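Local coordinates for protein putative NAD(P)H:FMN oxidoreductase (Porphyromonas gingivalis W83, PDB 3GE5) that binds flavin mononucleotide and probably acts as an NAD(P)H-dependent flavin oxidoreductase of the nitroreductase family, at residues K187-E190 with E191-F195. Sequence-based numbering, arbitrary orientation.
Sequences KTIE and EVVSF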
ATOM      1  N   LYS A 187      -1.136   0.113 -18.095  1.00 17.45           N
ATOM      2  CA  LYS A 187      -2.167   0.820 -18.836  1.00 18.87           C
ATOM      3  C   LYS A 187      -1.827   2.299 -18.935  1.00 16.27           C
ATOM      4  O   LYS A 187      -1.091   2.829 -18.091  1.00 16.72           O
ATOM      5  CB  LYS A 187      -3.509   0.650 -18.128  1.00 20.89           C
ATOM      6  CG  LYS A 187      -4.005  -0.789 -18.082  1.00 17.04           C
ATOM      7  CD  LYS A 187      -5.189  -0.970 -17.133  1.00 24.07           C
ATOM      8  CE  LYS A 187      -5.680  -2.412 -17.142  1.00 26.45           C
ATOM      9  NZ  LYS A 187      -6.712  -2.492 -16.078  1.00 32.12           N
ATOM     10  N   THR A 188      -2.409   2.961 -19.938  1.00 17.35           N
ATOM     11  CA  THR A 188      -2.215   4.400 -20.151  1.00 16.89           C
ATOM     12  C   THR A 188      -2.922   5.205 -19.059  1.00 18.58           C
ATOM     13  O   THR A 188      -3.880   4.746 -18.441  1.00 17.30           O
ATOM     14  CB  THR A 188      -2.683   4.888 -21.530  1.00 18.29           C
ATOM     15  OG1 THR A 188      -4.103   4.765 -21.654  1.00 17.51           O
ATOM     16  CG2 THR A 188      -1.952   4.097 -22.664  1.00 17.57           C
ATOM     17  N   ILE A 189      -2.462   6.426 -18.874  1.00 19.02           N
ATOM     18  CA  ILE A 189      -3.105   7.334 -17.934  1.00 20.09           C
ATOM     19  C   ILE A 189      -4.552   7.631 -18.400  1.00 19.42           C
ATOM     20  O   ILE A 189      -5.466   7.764 -17.564  1.00 19.18           O
ATOM     21  CB  ILE A 189      -2.247   8.616 -17.734  1.00 22.13           C
ATOM     22  CG1 ILE A 189      -2.634   9.334 -16.437  1.00 22.95           C
ATOM     23  CG2 ILE A 189      -2.272   9.517 -18.988  1.00 20.78           C
ATOM     24  CD1 ILE A 189      -2.117   8.651 -15.198  1.00 23.22           C
ATOM     25  N   GLU A 190      -4.776   7.674 -19.719  1.00 18.62           N
ATOM     26  CA  GLU A 190      -6.117   7.846 -20.255  1.00 19.42           C
ATOM     27  C   GLU A 190      -7.043   6.687 -19.915  1.00 19.34           C
ATOM     28  O   GLU A 190      -8.246   6.887 -19.752  1.00 21.17           O
ATOM     29  CB  GLU A 190      -6.123   8.030 -21.775  1.00 19.99           C
ATOM     30  CG  GLU A 190      -5.517   9.363 -22.217  1.00 28.78           C
ATOM     31  CD  GLU A 190      -3.992   9.416 -22.152  1.00 30.46           C
ATOM     32  OE1 GLU A 190      -3.328   8.350 -22.118  1.00 25.27           O
ATOM     33  OE2 GLU A 190      -3.453  10.558 -22.162  1.00 34.16           O
ATOM     34  N   GLU A 191      -6.507   5.482 -19.844  1.00 18.42           N
ATOM     35  CA  GLU A 191      -7.319   4.325 -19.483  1.00 19.67           C
ATOM     36  C   GLU A 191      -7.708   4.271 -17.997  1.00 18.95           C
ATOM     37  O   GLU A 191      -8.802   3.826 -17.646  1.00 18.04           O
ATOM     38  CB  GLU A 191      -6.619   3.018 -19.849  1.00 18.94           C
ATOM     39  CG  GLU A 191      -7.459   1.776 -19.429  1.00 25.70           C
ATOM     40  CD  GLU A 191      -7.020   0.427 -20.010  1.00 28.85           C
ATOM     41  OE1 GLU A 191      -6.148   0.374 -20.931  1.00 34.97           O
ATOM     42  OE2 GLU A 191      -7.596  -0.588 -19.530  1.00 29.35           O
ATOM     43  N   VAL A 192      -6.810   4.701 -17.122  1.00 16.56           N
ATOM     44  CA  VAL A 192      -7.032   4.473 -15.673  1.00 17.32           C
ATOM     45  C   VAL A 192      -7.601   5.684 -14.915  1.00 18.82           C
ATOM     46  O   VAL A 192      -7.970   5.540 -13.747  1.00 19.22           O
ATOM     47  CB  VAL A 192      -5.777   3.918 -14.958  1.00 16.57           C
ATOM     48  CG1 VAL A 192      -5.334   2.568 -15.605  1.00 20.09           C
ATOM     49  CG2 VAL A 192      -4.639   4.953 -14.923  1.00 19.21           C
ATOM     50  N   VAL A 193      -7.721   6.834 -15.581  1.00 17.00           N
ATOM     51  CA  VAL A 193      -8.208   8.076 -14.952  1.00 16.49           C
ATOM     52  C   VAL A 193      -9.474   8.605 -15.605  1.00 17.43           C
ATOM     53  O   VAL A 193      -9.570   8.668 -16.853  1.00 16.42           O
ATOM     54  CB  VAL A 193      -7.124   9.207 -15.023  1.00 17.50           C
ATOM     55  CG1 VAL A 193      -7.652  10.496 -14.425  1.00 19.62           C
ATOM     56  CG2 VAL A 193      -5.875   8.760 -14.314  1.00 17.73           C
ATOM     57  N   SER A 194     -10.453   8.969 -14.773  1.00 15.27           N
ATOM     58  CA  SER A 194     -11.586   9.783 -15.175  1.00 15.65           C
ATOM     59  C   SER A 194     -11.651  11.044 -14.317  1.00 16.92           C
ATOM     60  O   SER A 194     -11.370  10.996 -13.127  1.00 17.57           O
ATOM     61  CB  SER A 194     -12.916   9.007 -15.038  1.00 15.25           C
ATOM     62  OG  SER A 194     -12.917   7.816 -15.813  1.00 15.86           O
ATOM     63  N   PHE A 195     -12.074  12.154 -14.929  1.00 16.66           N
ATOM     64  CA  PHE A 195     -12.265  13.407 -14.208  1.00 17.75           C
ATOM     65  C   PHE A 195     -13.758  13.649 -14.094  1.00 17.97           C
ATOM     66  O   PHE A 195     -14.473  13.728 -15.111  1.00 18.07           O
ATOM     67  CB  PHE A 195     -11.566  14.586 -14.907  1.00 18.64           C
ATOM     68  CG  PHE A 195     -10.071  14.473 -14.886  1.00 19.13           C
ATOM     69  CD1 PHE A 195      -9.335  15.003 -13.845  1.00 24.20           C
ATOM     70  CD2 PHE A 195      -9.423  13.779 -15.875  1.00 26.01           C
ATOM     71  CE1 PHE A 195      -7.967  14.872 -13.806  1.00 26.22           C
ATOM     72  CE2 PHE A 195      -8.046  13.634 -15.847  1.00 25.19           C
ATOM     73  CZ  PHE A 195      -7.324  14.168 -14.797  1.00 25.71           C
TER
HETATM   74  O   HOH W   1      -8.938  -0.379 -17.188  1.00 27.29           O
HETATM   75  O   HOH W   2     -10.625   6.714 -18.419  1.00 26.25           O
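Thr188 O accepts from Val192 N at 3.2 Å, a backbone bond of the single N-capped helical turn 189-192, whose chain then straightens into strand 193-195. A weak bond from Val193 N to Ile189 O follows as the backbone leaves helical geometry at Val193. Thr188 is the N-cap: chi1 of 66° swings OG1 in between its own N and carbonyl carbon, from where it takes the amide of Glu191, with Glu191 N to Thr188 OG1 at 3.1 Å. The extended chain of Lys187 slants across that of Glu191, with Lys187 CD 3.4 Å from Glu191 OE2. On the same side chain, Lys187 CB packs on Val192 CG1. A water donates to Glu191 OE2 at 2.7 Å; whether it also links to Lys187 NZ is doubtful, because the place of that nitrogen is uncertain, and so is its separation from the carboxylate. Further on, Ile189 and Val193 run side by side, Ile189 CD1 lying 3.9 Å from Val193 CG2.

This C-terminal arm belongs to the dimer interface: Val193 to Phe195 form a parallel ladder with a strand of the second subunit, and Arg61 of that subunit binds Lys187 O. At the exit from the turn a second water donates to both Glu190 O and Val193 O, 2.7 Å from each.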